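PDB 4PI8: autolysin E from Staphylococcus aureus, which probably hydrolyses glycosidic bonds in the N-acetylglucosamine–N-acetylmuramic acid chains of peptidoglycan, as an endo-beta-N-acetylglucosaminidase of the lysozyme clan. Local coordinates for residues Tyr94-Asn97 with Val98-Val102; Val34-Asn37 with Asn38-Ala42. The protein carries 1 engineered substitution. One frame throughout, in Å; residues are numbered along the deposited sequence.

In the fold
Each of the two contacts is an asparagine-capped start of a helix, and they come in series along the chain. Interaction 2 is first: residues 34-42 lead from strand 32-35 of the small 26-29/32-35 hairpin into helix 38-45. Interaction 1 follows, in the turn joining helix 84-94 to helix 98-108, in the part of the chain that belongs to the endo-beta-N-acetylglucosaminidase family. Their centres lie 30 Å apart on opposite sides of the chain's centre, their nearest atoms are about 20 Å apart, and they share no helix or strand. Interaction 1 is buried and interaction 2 partly exposed, so the same local device starts one helix among the packed helices and another beside a peripheral hairpin.

Interaction 1. Residues Tyr94-Asn97 with Val98-Val102; sequences YEVN and VIYLV
N97 caps the helix that begins at V98, and its side chain reaches forward to the first-turn N-H groups of I99 and Y100. With CG anti to the backbone N (chi1 180°), the amide lies beside the residue's own carbonyl carbon, close to the amides that open the helix. CB of N97 sits 4.0 Å from CB of Y100, a loose apolar touch. Beyond CG, OD1 of N97 takes the backbone N-H of Y100, with 3.0 Å between OD1 and N; the bond is nearly straight at its hydrogen (168°), although the donor stands 42° out of the amide plane. A second, weak bond reaches OD1 of N97 from N of I99 at 2.9 Å. ND2, the other branch of the tip, pairs with the hydroxyl of Y212, which helps to fix the rotation of the amide. Asparagine suits this N-cap because it is short enough to reach the first-turn N-H groups and ends in both an acceptor and a donor. The backbone O of N97 takes N of L101, 3.0 Å away, so the amides of Y100 and L101 are well bonded and that of I99 only weakly.

V96, just before the cap, adds a hydrophobic contact. Its CG1 meets the edge of the Y100 ring, close to the ring plane, lying 3.9 Å from CD2, and CG1 of V96 also comes within 4.1 Å of CD1 of L101. A branched valine fills this buried spot with a compact methyl, and the Y100 ring ends in a hydroxyl hydrogen-bonded to ND1 of H104. Around this turn, F87 and A90 of helix 84-94 pack on the V98 and L101 side; I167 and F172 of helix 156-172 touch Y100 and V96, and M208 and Y212 of helix 200-215 close over Y100 and I99.

Interaction 2. Residues Val34-Asn37 with Asn38-Ala42; sequences VEAN and NNEIA
The amide of N37 and the carboxylate of E40 lie stacked face to face, their planes 17° apart, although the two side chains cross at about a right angle. ND2 of N37 is 3.5 Å from CD of E40. Each group grips the other's backbone: OD1 of N37 takes N of E40 at 2.8 Å, nearly in line with the amide C=O bond, while OE1 of E40 takes N of N37, also at 2.8 Å, on its anti side, the donor tilted 22° from the carboxylate plane. Water 1 donates to OE1 of E40 at 2.6 Å and to O of E35 at 3.0 Å, tying the carboxylate to the end of the strand. N37 can reach forward to N of E40 because CG stands between its backbone N and carbonyl carbon (chi1 67°). E40, extended beyond CG, is long enough to return to the cap. Its negative charge is probably favoured by the helix dipole. Alongside the cap, CB of small A36 meets CG1 of I41 at 4.1 Å. The E35 side chain rests on V24, a glycan-pocket residue, but the I41 side chain is about 10 Å from the bound N-acetylglucosamine. These reciprocal bonds make a capping box, here passing the chain from a beta-hairpin strand into helix 38-45.

Interaction 1. Residues Tyr94-Asn97 with Val98-Val102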
loop_
_atom_site.group_PDB
_atom_site.type_symbol
_atom_site.label_atom_id
_atom_site.label_comp_id
_atom_site.label_asym_id
_atom_site.label_seq_id
_atom_site.Cartn_x
_atom_site.Cartn_y
_atom_site.Cartn_z
ATOM N N TYR A 94 15.511 -3.033 1.824
ATOM C CA TYR A 94 14.871 -2.686 0.562
ATOM C C TYR A 94 14.717 -1.220 0.331
ATOM O O TYR A 94 14.201 -0.828 -0.725
ATOM C CB TYR A 94 13.529 -3.407 0.412
ATOM C CG TYR A 94 13.688 -4.901 0.416
ATOM C CD1 TYR A 94 14.417 -5.536 -0.581
ATOM C CD2 TYR A 94 13.156 -5.704 1.417
ATOM C CE1 TYR A 94 14.632 -6.919 -0.539
ATOM C CE2 TYR A 94 13.364 -7.061 1.407
ATOM C CZ TYR A 94 14.112 -7.642 0.457
ATOM O OH TYR A 94 14.348 -9.000 0.401
ATOM N N GLU A 95 15.145 -0.361 1.260
ATOM C CA GLU A 95 15.025 1.079 1.137
ATOM C C GLU A 95 13.543 1.455 0.938
ATOM O O GLU A 95 13.157 2.023 -0.059
ATOM C CB GLU A 95 15.955 1.672 0.050
ATOM C CG GLU A 95 16.133 3.142 0.217
ATOM C CD GLU A 95 16.995 3.785 -0.844
ATOM O OE1 GLU A 95 17.341 3.029 -1.770
ATOM O OE2 GLU A 95 17.221 5.004 -0.772
ATOM N N VAL A 96 12.777 1.163 1.975
ATOM C CA VAL A 96 11.328 1.426 1.974
ATOM C C VAL A 96 11.005 2.146 3.284
ATOM O O VAL A 96 11.308 1.624 4.371
ATOM C CB VAL A 96 10.544 0.154 1.924
ATOM C CG1 VAL A 96 9.055 0.418 1.985
ATOM C CG2 VAL A 96 10.797 -0.625 0.628
ATOM N N ASN A 97 10.406 3.316 3.179
ATOM C CA ASN A 97 10.016 4.154 4.360
ATOM C C ASN A 97 9.237 3.326 5.382
ATOM O O ASN A 97 8.180 2.807 5.018
ATOM C CB ASN A 97 9.265 5.353 3.829
ATOM C CG ASN A 97 8.785 6.304 4.889
ATOM O OD1 ASN A 97 8.191 5.894 5.899
ATOM N ND2 ASN A 97 8.838 7.582 4.610
ATOM N N VAL A 98 9.735 3.197 6.598
ATOM C CA VAL A 98 9.104 2.255 7.528
ATOM C C VAL A 98 7.773 2.795 8.050
ATOM O O VAL A 98 6.890 1.987 8.423
ATOM C CB VAL A 98 10.034 1.872 8.723
ATOM C CG1 VAL A 98 10.196 3.026 9.721
ATOM C CG2 VAL A 98 9.601 0.597 9.377
ATOM N N ILE A 99 7.625 4.110 8.108
ATOM C CA ILE A 99 6.329 4.653 8.529
ATOM C C ILE A 99 5.250 4.338 7.476
ATOM O O ILE A 99 4.108 3.986 7.808
ATOM C CB ILE A 99 6.409 6.102 8.922
ATOM C CG1 ILE A 99 7.155 6.276 10.250
ATOM C CG2 ILE A 99 5.033 6.735 8.984
ATOM C CD1 ILE A 99 7.481 7.697 10.632
ATOM N N TYR A 100 5.600 4.484 6.197
ATOM C CA TYR A 100 4.735 4.062 5.130
ATOM C C TYR A 100 4.435 2.594 5.272
ATOM O O TYR A 100 3.263 2.185 5.196
ATOM C CB TYR A 100 5.397 4.367 3.765
ATOM C CG TYR A 100 4.900 3.428 2.707
ATOM C CD1 TYR A 100 3.581 3.423 2.300
ATOM C CD2 TYR A 100 5.737 2.431 2.209
ATOM C CE1 TYR A 100 3.114 2.473 1.434
ATOM C CE2 TYR A 100 5.293 1.485 1.310
ATOM C CZ TYR A 100 3.967 1.468 0.988
ATOM O OH TYR A 100 3.504 0.461 0.155
ATOM N N LEU A 101 5.448 1.754 5.498
ATOM C CA LEU A 101 5.247 0.320 5.506
ATOM C C LEU A 101 4.283 -0.093 6.627
ATOM O O LEU A 101 3.345 -0.897 6.405
ATOM C CB LEU A 101 6.568 -0.420 5.655
ATOM C CG LEU A 101 6.623 -1.856 5.224
ATOM C CD1 LEU A 101 6.288 -2.061 3.755
ATOM C CD2 LEU A 101 8.005 -2.376 5.575
ATOM N N VAL A 102 4.480 0.448 7.813
ATOM C CA VAL A 102 3.610 0.192 8.942
ATOM C C VAL A 102 2.227 0.653 8.599
ATOM O O VAL A 102 1.227 -0.033 8.878
ATOM C CB VAL A 102 4.136 0.878 10.222
ATOM C CG1 VAL A 102 3.045 0.932 11.283
ATOM C CG2 VAL A 102 5.412 0.133 10.723
#

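Interaction 2. Residues Val34-Asn37 with Asn38-Ala42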
loop_
_atom_site.group_PDB
_atom_site.type_symbol
_atom_site.label_atom_id
_atom_site.label_comp_id
_atom_site.label_asym_id
_atom_site.label_seq_id
_atom_site.Cartn_x
_atom_site.Cartn_y
_atom_site.Cartn_z
ATOM N N VAL A 34 -18.486 -0.645 -2.642
ATOM C CA VAL A 34 -19.322 -0.642 -3.847
ATOM C C VAL A 34 -18.541 -0.030 -5.015
ATOM O O VAL A 34 -17.520 0.604 -4.791
ATOM C CB VAL A 34 -20.606 0.181 -3.622
ATOM C CG1 VAL A 34 -21.447 -0.409 -2.473
ATOM C CG2 VAL A 34 -20.346 1.672 -3.354
ATOM N N GLU A 35 -19.005 -0.194 -6.254
ATOM C CA GLU A 35 -18.333 0.443 -7.388
ATOM C C GLU A 35 -18.493 1.934 -7.316
ATOM O O GLU A 35 -19.566 2.478 -6.990
ATOM C CB GLU A 35 -18.852 -0.111 -8.737
ATOM C CG GLU A 35 -17.994 0.247 -9.947
ATOM C CD GLU A 35 -16.610 -0.473 -10.053
ATOM O OE1 GLU A 35 -16.344 -1.452 -9.344
ATOM O OE2 GLU A 35 -15.790 -0.055 -10.919
ATOM N N ALA A 36 -17.404 2.667 -7.562
ATOM C CA ALA A 36 -17.418 4.102 -7.606
ATOM C C ALA A 36 -17.950 4.538 -8.973
ATOM O O ALA A 36 -17.653 3.899 -9.988
ATOM C CB ALA A 36 -16.015 4.637 -7.415
ATOM N N ASN A 37 -18.656 5.654 -9.000
ATOM C CA ASN A 37 -19.096 6.145 -10.283
ATOM C C ASN A 37 -18.054 7.006 -10.949
ATOM O O ASN A 37 -17.021 7.345 -10.367
ATOM C CB ASN A 37 -20.459 6.832 -10.150
ATOM C CG ASN A 37 -20.409 8.079 -9.363
ATOM O OD1 ASN A 37 -19.503 8.900 -9.488
ATOM N ND2 ASN A 37 -21.458 8.280 -8.527
ATOM N N ASN A 38 -18.302 7.365 -12.197
ATOM C CA ASN A 38 -17.369 8.187 -12.936
ATOM C C ASN A 38 -16.972 9.490 -12.273
ATOM O O ASN A 38 -15.816 9.852 -12.292
ATOM C CB ASN A 38 -17.892 8.450 -14.371
ATOM C CG ASN A 38 -17.651 7.273 -15.307
ATOM O OD1 ASN A 38 -18.036 7.350 -16.493
ATOM N ND2 ASN A 38 -17.055 6.194 -14.825
ATOM N N ASN A 39 -17.938 10.233 -11.716
ATOM C CA ASN A 39 -17.619 11.485 -11.037
ATOM C C ASN A 39 -16.724 11.271 -9.807
ATOM O O ASN A 39 -15.834 12.091 -9.546
ATOM C CB ASN A 39 -18.925 12.207 -10.616
ATOM C CG ASN A 39 -19.580 12.933 -11.765
ATOM O OD1 ASN A 39 -18.957 13.180 -12.792
ATOM N ND2 ASN A 39 -20.849 13.290 -11.592
ATOM N N GLU A 40 -17.026 10.229 -9.082
ATOM C CA GLU A 40 -16.262 9.858 -7.868
ATOM C C GLU A 40 -14.834 9.520 -8.219
ATOM O O GLU A 40 -13.910 9.958 -7.557
ATOM C CB GLU A 40 -16.936 8.711 -7.135
ATOM C CG GLU A 40 -18.224 9.186 -6.435
ATOM C CD GLU A 40 -19.080 8.055 -5.962
ATOM O OE1 GLU A 40 -19.032 6.921 -6.480
ATOM O OE2 GLU A 40 -19.868 8.330 -5.016
ATOM N N ILE A 41 -14.673 8.770 -9.305
ATOM C CA ILE A 41 -13.307 8.414 -9.774
ATOM C C ILE A 41 -12.561 9.670 -10.126
ATOM O O ILE A 41 -11.413 9.908 -9.688
ATOM C CB ILE A 41 -13.374 7.506 -10.983
ATOM C CG1 ILE A 41 -13.907 6.157 -10.627
ATOM C CG2 ILE A 41 -11.978 7.387 -11.617
ATOM C CD1 ILE A 41 -14.403 5.343 -11.825
ATOM N N ALA A 42 -13.163 10.547 -10.944
ATOM C CA ALA A 42 -12.521 11.767 -11.327
ATOM C C ALA A 42 -12.128 12.659 -10.146
ATOM O O ALA A 42 -11.067 13.257 -10.136
ATOM C CB ALA A 42 -13.385 12.555 -12.332
HETATM O O HOH W 1 -20.625 5.039 -5.791
#